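Local coordinates for stage II sporulation protein E (SpoIIE) (Moorella thermoacetica, PDB 3ZT9) that is probably a manganese-binding phosphatase of the PP2C clan that acts in stressosome-type signalling linked to secondary messengers, at residues 21-35 and 50-62. Sequence-based numbering, arbitrary orientation. Where two conformers were deposited one is given.
Sequences DACLVKRVEGVIFLA and AEIAIASMESSMN
Met61 lays its side chain across the Phe33 ring, its CG 3.9 Å from the ring centroid and almost on the normal, while SD sits over the same face in a Met-aromatic contact. Extended beyond CG (chi2 178°, chi3 -177°), the thioether carries CE past Phe33 CB to meet Leu24 CD2 tip to tip at 3.2 Å, a tight fit. With alanine in place of Phe33, the face under Met61 would be gone and the thioether would probably be freer to turn. Further along, Ile54 fills the space against the hairpin: its CG1 presses on Ala22 CB at 3.4 Å, its CG2 on Leu24 CB at 3.7 Å. Ala35 CB receives Met57 SD at 3.6 Å. Polar contact gathers at the turn, where Asn62 ND2 donates to the syn lone pair of Glu29 OE2 (2.8 Å), a bent bond in a poorly ordered part of the hairpin; Asn62 OD1, at the ring edge of Phe33, accepts from Arg88. The 50-60 part of helix 43-60 runs nearly parallel to strand 21-28 (18°, axes 7.4 Å apart at their closest), covering one face of the hairpin; strands 6-11 and 187-192 pack on the other, the sheet-on-sheet core of the PP2C sandwich, and helix 65-76 flanks Met57.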
ATOM      1  N   ASP A  21     -10.971  -1.563  -2.065  1.00 13.79           N
ATOM      2  CA  ASP A  21      -9.541  -1.318  -1.971  1.00 12.21           C
ATOM      3  C   ASP A  21      -8.840  -1.846  -3.240  1.00 17.10           C
ATOM      4  O   ASP A  21      -9.382  -2.668  -3.964  1.00 18.60           O
ATOM      5  CB  ASP A  21      -8.906  -2.058  -0.763  1.00 14.61           C
ATOM      6  CG  ASP A  21      -9.401  -1.593   0.597  1.00 21.10           C
ATOM      7  OD1 ASP A  21     -10.035  -0.529   0.715  1.00 14.99           O
ATOM      8  OD2 ASP A  21      -9.088  -2.321   1.574  1.00 21.06           O
ATOM      9  N   ALA A  22      -7.619  -1.387  -3.498  1.00 14.71           N
ATOM     10  CA  ALA A  22      -6.845  -1.886  -4.622  1.00 18.39           C
ATOM     11  C   ALA A  22      -5.363  -1.997  -4.280  1.00 14.61           C
ATOM     12  O   ALA A  22      -4.855  -1.213  -3.493  1.00 15.95           O
ATOM     13  CB  ALA A  22      -7.024  -0.975  -5.837  1.00 20.29           C
ATOM     14  N   CYS A  23      -4.681  -2.951  -4.920  1.00 16.43           N
ATOM     15  CA  CYS A  23      -3.234  -3.180  -4.758  1.00 12.26           C
ATOM     16  C   CYS A  23      -2.493  -3.074  -6.103  1.00 21.56           C
ATOM     17  O   CYS A  23      -3.035  -3.428  -7.153  1.00 18.56           O
ATOM     18  CB  CYS A  23      -2.993  -4.595  -4.178  1.00 14.19           C
ATOM     19  SG  CYS A  23      -3.616  -4.739  -2.499  1.00 20.93           S
ATOM     20  N   LEU A  24      -1.244  -2.606  -6.054  1.00 18.80           N
ATOM     21  CA  LEU A  24      -0.355  -2.584  -7.217  1.00 23.47           C
ATOM     22  C   LEU A  24       1.014  -3.091  -6.785  1.00 18.65           C
ATOM     23  O   LEU A  24       1.524  -2.700  -5.738  1.00 14.34           O
ATOM     24  CB  LEU A  24      -0.173  -1.153  -7.720  1.00 29.47           C
ATOM     25  CG  LEU A  24       0.850  -0.968  -8.849  1.00 41.45           C
ATOM     26  CD1 LEU A  24       0.336  -1.566 -10.133  1.00 36.65           C
ATOM     27  CD2 LEU A  24       1.141   0.504  -9.043  1.00 48.10           C
ATOM     28  N   VAL A  25       1.565  -4.007  -7.557  1.00 16.49           N
ATOM     29  CA  VAL A  25       2.973  -4.386  -7.460  1.00 15.70           C
ATOM     30  C   VAL A  25       3.514  -4.265  -8.862  1.00 22.31           C
ATOM     31  O   VAL A  25       3.029  -4.925  -9.774  1.00 18.89           O
ATOM     32  CB  VAL A  25       3.179  -5.840  -6.952  1.00 18.94           C
ATOM     33  CG1 VAL A  25       4.638  -6.199  -6.986  1.00 21.96           C
ATOM     34  CG2 VAL A  25       2.586  -5.935  -5.514  1.00 28.59           C
ATOM     35  N   LYS A  26       4.534  -3.446  -9.048  1.00 16.48           N
ATOM     36  CA  LYS A  26       5.072  -3.247 -10.384  1.00 19.81           C
ATOM     37  C   LYS A  26       6.589  -3.194 -10.330  1.00 24.08           C
ATOM     38  O   LYS A  26       7.153  -2.494  -9.506  1.00 22.74           O
ATOM     39  CB  LYS A  26       4.468  -1.973 -11.000  1.00 26.95           C
ATOM     40  CG  LYS A  26       4.824  -1.741 -12.493  1.00 56.62           C
ATOM     41  CD  LYS A  26       4.641  -3.010 -13.332  1.00 76.34           C
ATOM     42  CE  LYS A  26       4.863  -2.823 -14.860  1.00 92.85           C
ATOM     43  NZ  LYS A  26       6.248  -2.489 -15.346  1.00 97.10           N
ATOM     44  N   ARG A  27       7.234  -3.986 -11.181  1.00 19.84           N
ATOM     45  CA  ARG A  27       8.670  -4.165 -11.149  1.00 30.98           C
ATOM     46  C   ARG A  27       9.206  -3.503 -12.390  1.00 49.40           C
ATOM     47  O   ARG A  27       8.727  -3.744 -13.504  1.00 34.55           O
ATOM     48  CB  ARG A  27       9.049  -5.651 -11.125  1.00 46.21           C
ATOM     49  CG  ARG A  27       8.173  -6.503 -10.204  1.00 54.35           C
ATOM     50  CD  ARG A  27       8.692  -7.928 -10.073  1.00 60.37           C
ATOM     51  NE  ARG A  27       7.849  -8.759  -9.207  1.00 48.89           N
ATOM     52  CZ  ARG A  27       8.227  -9.249  -8.027  1.00 44.49           C
ATOM     53  NH1 ARG A  27       9.438  -8.992  -7.546  1.00 41.33           N
ATOM     54  NH2 ARG A  27       7.393 -10.001  -7.326  1.00 50.39           N
ATOM     55  N   VAL A  28      10.200  -2.660 -12.184  1.00 61.56           N
ATOM     56  CA  VAL A  28      10.720  -1.813 -13.234  1.00 76.44           C
ATOM     57  C   VAL A  28      12.216  -1.610 -13.025  1.00 81.09           C
ATOM     58  O   VAL A  28      12.628  -0.785 -12.206  1.00 83.54           O
ATOM     59  CB  VAL A  28       9.990  -0.458 -13.219  1.00 68.98           C
ATOM     60  CG1 VAL A  28      10.902   0.655 -13.674  1.00 66.55           C
ATOM     61  CG2 VAL A  28       8.741  -0.528 -14.068  1.00 69.14           C
ATOM     62  N   GLU A  29      13.024  -2.390 -13.739  1.00 81.89           N
ATOM     63  CA  GLU A  29      14.471  -2.203 -13.713  1.00 74.95           C
ATOM     64  C   GLU A  29      15.040  -2.183 -12.281  1.00 71.97           C
ATOM     65  O   GLU A  29      15.597  -1.185 -11.845  1.00 76.80           O
ATOM     66  CB  GLU A  29      14.834  -0.896 -14.441  1.00 71.80           C
ATOM     67  CG  GLU A  29      14.829   0.349 -13.533  1.00 66.24           C
ATOM     68  CD  GLU A  29      13.704   1.319 -13.819  1.00 72.90           C
ATOM     69  OE1 GLU A  29      13.277   1.409 -15.002  1.00 75.00           O
ATOM     70  OE2 GLU A  29      13.257   1.990 -12.851  1.00 77.19           O
ATOM     71  N   GLY A  30      14.907  -3.273 -11.540  1.00 54.13           N
ATOM     72  CA  GLY A  30      15.455  -3.290 -10.194  1.00 52.33           C
ATOM     73  C   GLY A  30      14.807  -2.310  -9.217  1.00 41.90           C
ATOM     74  O   GLY A  30      15.241  -2.217  -8.062  1.00 40.75           O
ATOM     75  N   VAL A  31      13.783  -1.587  -9.666  1.00 29.89           N
ATOM     76  CA  VAL A  31      12.941  -0.789  -8.759  1.00 23.64           C
ATOM     77  C   VAL A  31      11.551  -1.374  -8.698  1.00 29.04           C
ATOM     78  O   VAL A  31      10.882  -1.519  -9.721  1.00 32.30           O
ATOM     79  CB  VAL A  31      12.742   0.656  -9.214  1.00 22.05           C
ATOM     80  CG1 VAL A  31      11.962   1.465  -8.163  1.00 22.60           C
ATOM     81  CG2 VAL A  31      14.107   1.335  -9.529  1.00 29.99           C
ATOM     82  N   ILE A  32      11.077  -1.633  -7.490  1.00 19.38           N
ATOM     83  CA  ILE A  32       9.763  -2.224  -7.295  0.59 17.12           C
ATOM     84  C   ILE A  32       8.846  -1.194  -6.636  1.00 20.47           C
ATOM     85  O   ILE A  32       9.252  -0.529  -5.673  1.00 15.65           O
ATOM     86  CB  ILE A  32       9.863  -3.489  -6.410  0.59 21.84           C
ATOM     87  CG1 ILE A  32      10.807  -4.503  -7.057  0.59 28.42           C
ATOM     88  CG2 ILE A  32       8.491  -4.098  -6.216  0.59 22.68           C
ATOM     89  CD1 ILE A  32      10.799  -5.855  -6.417  0.59 49.19           C
ATOM     90  N   PHE A  33       7.642  -1.036  -7.169  1.00 17.05           N
ATOM     91  CA  PHE A  33       6.659  -0.167  -6.555  1.00 14.05           C
ATOM     92  C   PHE A  33       5.558  -1.016  -5.926  1.00 12.93           C
ATOM     93  O   PHE A  33       5.088  -1.988  -6.510  1.00 13.45           O
ATOM     94  CB  PHE A  33       6.046   0.757  -7.589  1.00 20.30           C
ATOM     95  CG  PHE A  33       7.044   1.718  -8.207  1.00 17.45           C
ATOM     96  CD1 PHE A  33       7.933   1.276  -9.182  1.00 21.85           C
ATOM     97  CD2 PHE A  33       7.080   3.047  -7.822  1.00 18.85           C
ATOM     98  CE1 PHE A  33       8.857   2.161  -9.769  1.00 27.64           C
ATOM     99  CE2 PHE A  33       7.976   3.930  -8.418  1.00 22.94           C
ATOM    100  CZ  PHE A  33       8.856   3.480  -9.401  1.00 23.05           C
ATOM    101  N   LEU A  34       5.165  -0.627  -4.723  1.00 12.96           N
ATOM    102  CA  LEU A  34       4.143  -1.359  -3.980  1.00 11.24           C
ATOM    103  C   LEU A  34       3.123  -0.348  -3.524  1.00 11.67           C
ATOM    104  O   LEU A  34       3.494   0.594  -2.844  1.00 14.96           O
ATOM    105  CB  LEU A  34       4.752  -2.005  -2.703  1.00 13.29           C
ATOM    106  CG  LEU A  34       6.024  -2.854  -2.895  1.00 13.40           C
ATOM    107  CD1 LEU A  34       6.607  -3.160  -1.525  1.00 22.45           C
ATOM    108  CD2 LEU A  34       5.707  -4.146  -3.599  1.00 17.15           C
ATOM    109  N   ALA A  35       1.849  -0.554  -3.836  1.00 11.74           N
ATOM    110  CA  ALA A  35       0.868   0.457  -3.497  1.00 13.34           C
ATOM    111  C   ALA A  35      -0.426  -0.168  -3.033  1.00 12.80           C
ATOM    112  O   ALA A  35      -0.854  -1.212  -3.561  1.00 12.43           O
ATOM    113  CB  ALA A  35       0.580   1.388  -4.729  1.00 16.17           C
ATOM    114  N   ALA A  50     -10.419   3.529  -6.026  1.00 15.86           N
ATOM    115  CA  ALA A  50      -9.165   2.864  -5.624  1.00 16.09           C
ATOM    116  C   ALA A  50      -8.419   2.420  -6.878  1.00 18.90           C
ATOM    117  O   ALA A  50      -7.205   2.568  -6.960  1.00 15.62           O
ATOM    118  CB  ALA A  50      -9.419   1.690  -4.716  1.00 19.00           C
ATOM    119  N   GLU A  51      -9.151   1.914  -7.866  1.00 17.45           N
ATOM    120  CA  GLU A  51      -8.525   1.456  -9.109  1.00 14.64           C
ATOM    121  C   GLU A  51      -8.022   2.631  -9.964  1.00 15.29           C
ATOM    122  O   GLU A  51      -6.961   2.549 -10.584  1.00 16.59           O
ATOM    123  CB  GLU A  51      -9.472   0.529  -9.895  1.00 16.42           C
ATOM    124  CG  GLU A  51      -9.779  -0.776  -9.111  1.00 18.61           C
ATOM    125  CD  GLU A  51      -8.566  -1.723  -8.987  1.00 26.12           C
ATOM    126  OE1 GLU A  51      -7.565  -1.573  -9.705  1.00 21.24           O
ATOM    127  OE2 GLU A  51      -8.620  -2.648  -8.167  1.00 23.23           O
ATOM    128  N   ILE A  52      -8.749   3.739 -10.001  1.00 18.50           N
ATOM    129  CA  ILE A  52      -8.216   4.943 -10.645  1.00 17.18           C
ATOM    130  C   ILE A  52      -6.888   5.381  -9.999  1.00 18.20           C
ATOM    131  O   ILE A  52      -5.913   5.752 -10.705  1.00 19.96           O
ATOM    132  CB  ILE A  52      -9.207   6.111 -10.560  1.00 16.50           C
ATOM    133  CG1 ILE A  52     -10.376   5.870 -11.549  1.00 23.84           C
ATOM    134  CG2 ILE A  52      -8.514   7.421 -10.952  1.00 20.18           C
ATOM    135  CD1 ILE A  52     -11.474   6.818 -11.388  1.00 17.94           C
ATOM    136  N   ALA A  53      -6.844   5.374  -8.676  1.00 19.65           N
ATOM    137  CA  ALA A  53      -5.605   5.749  -7.974  1.00 16.85           C
ATOM    138  C   ALA A  53      -4.433   4.826  -8.375  1.00 18.91           C
ATOM    139  O   ALA A  53      -3.337   5.317  -8.669  1.00 18.10           O
ATOM    140  CB  ALA A  53      -5.819   5.709  -6.453  1.00 17.84           C
ATOM    141  N   ILE A  54      -4.644   3.504  -8.343  1.00 14.72           N
ATOM    142  CA  ILE A  54      -3.616   2.536  -8.733  1.00 20.33           C
ATOM    143  C   ILE A  54      -3.165   2.725 -10.193  1.00 18.59           C
ATOM    144  O   ILE A  54      -1.956   2.736 -10.496  1.00 16.36           O
ATOM    145  CB  ILE A  54      -4.157   1.058  -8.512  1.00 23.75           C
ATOM    146  CG1 ILE A  54      -4.304   0.746  -7.028  1.00 33.19           C
ATOM    147  CG2 ILE A  54      -3.316   0.010  -9.205  1.00 27.83           C
ATOM    148  CD1 ILE A  54      -3.149   1.046  -6.254  1.00 23.17           C
ATOM    149  N   ALA A  55      -4.127   2.905 -11.101  1.00 19.47           N
ATOM    150  CA  ALA A  55      -3.826   3.048 -12.530  1.00 26.62           C
ATOM    151  C   ALA A  55      -3.036   4.320 -12.789  1.00 25.39           C
ATOM    152  O   ALA A  55      -2.104   4.336 -13.591  1.00 20.52           O
ATOM    153  CB  ALA A  55      -5.133   3.074 -13.340  1.00 22.80           C
ATOM    154  N   SER A  56      -3.420   5.391 -12.090  1.00 22.21           N
ATOM    155  CA  SER A  56      -2.714   6.661 -12.159  1.00 23.32           C
ATOM    156  C   SER A  56      -1.256   6.544 -11.685  1.00 18.99           C
ATOM    157  O   SER A  56      -0.336   7.081 -12.308  1.00 21.09           O
ATOM    158  CB  SER A  56      -3.424   7.715 -11.330  1.00 22.70           C
ATOM    159  OG  SER A  56      -2.714   8.932 -11.509  1.00 27.45           O
ATOM    160  N   MET A  57      -1.049   5.865 -10.568  1.00 18.81           N
ATOM    161  CA  MET A  57       0.306   5.617 -10.072  1.00 19.88           C
ATOM    162  C   MET A  57       1.140   4.873 -11.083  1.00 23.00           C
ATOM    163  O   MET A  57       2.286   5.259 -11.372  1.00 23.74           O
ATOM    164  CB  MET A  57       0.246   4.813  -8.783  1.00 19.24           C
ATOM    165  CG  MET A  57      -0.252   5.634  -7.651  1.00 19.82           C
ATOM    166  SD  MET A  57      -0.175   4.656  -6.135  1.00 24.36           S
ATOM    167  CE  MET A  57      -0.501   5.922  -4.955  1.00 25.14           C
ATOM    168  N   GLU A  58       0.582   3.808 -11.634  1.00 17.64           N
ATOM    169  CA  GLU A  58       1.341   3.002 -12.569  1.00 26.36           C
ATOM    170  C   GLU A  58       1.747   3.869 -13.740  1.00 29.28           C
ATOM    171  O   GLU A  58       2.871   3.790 -14.249  1.00 39.69           O
ATOM    172  CB  GLU A  58       0.526   1.815 -13.065  1.00 25.69           C
ATOM    173  CG  GLU A  58       1.225   1.125 -14.225  1.00 41.65           C
ATOM    174  CD  GLU A  58       0.689  -0.265 -14.514  1.00 44.14           C
ATOM    175  OE1 GLU A  58      -0.303  -0.674 -13.877  1.00 36.19           O
ATOM    176  OE2 GLU A  58       1.279  -0.942 -15.383  1.00 43.53           O
ATOM    177  N   SER A  59       0.851   4.731 -14.173  1.00 27.53           N
ATOM    178  CA  SER A  59       1.159   5.550 -15.343  1.00 32.17           C
ATOM    179  C   SER A  59       2.246   6.601 -15.013  1.00 33.87           C
ATOM    180  O   SER A  59       2.902   7.112 -15.907  1.00 39.22           O
ATOM    181  CB  SER A  59      -0.113   6.217 -15.865  1.00 36.51           C
ATOM    182  OG  SER A  59      -0.471   7.301 -15.034  1.00 41.81           O
ATOM    183  N   SER A  60       2.432   6.899 -13.731  1.00 28.66           N
ATOM    184  CA  SER A  60       3.315   7.981 -13.276  1.00 29.59           C
ATOM    185  C   SER A  60       4.609   7.464 -12.654  1.00 27.82           C
ATOM    186  O   SER A  60       5.391   8.231 -12.110  1.00 26.02           O
ATOM    187  CB  SER A  60       2.605   8.802 -12.203  1.00 37.85           C
ATOM    188  OG  SER A  60       1.419   9.349 -12.709  1.00 43.61           O
ATOM    189  N   MET A  61       4.847   6.172 -12.718  1.00 25.75           N
ATOM    190  CA  MET A  61       6.077   5.652 -12.146  1.00 38.29           C
ATOM    191  C   MET A  61       7.339   6.297 -12.642  1.00 41.42           C
ATOM    192  O   MET A  61       7.490   6.623 -13.804  1.00 38.43           O
ATOM    193  CB  MET A  61       6.168   4.178 -12.398  1.00 46.97           C
ATOM    194  CG  MET A  61       5.296   3.566 -11.434  1.00 54.83           C
ATOM    195  SD  MET A  61       5.076   1.841 -11.448  1.00 48.65           S
ATOM    196  CE  MET A  61       3.892   1.818 -10.157  1.00 49.74           C
ATOM    197  N   ASN A  62       8.269   6.430 -11.717  1.00 37.87           N
ATOM    198  CA  ASN A  62       9.569   7.014 -12.008  1.00 43.62           C
ATOM    199  C   ASN A  62       9.513   8.460 -12.454  1.00 34.54           C
ATOM    200  O   ASN A  62      10.448   8.966 -13.074  1.00 39.38           O
ATOM    201  CB  ASN A  62      10.333   6.153 -12.995  1.00 53.13           C
ATOM    202  CG  ASN A  62      11.177   5.127 -12.289  1.00 55.58           C
ATOM    203  OD1 ASN A  62      11.643   5.358 -11.166  1.00 32.53           O
ATOM    204  ND2 ASN A  62      11.352   3.978 -12.913  1.00 65.27           N
TER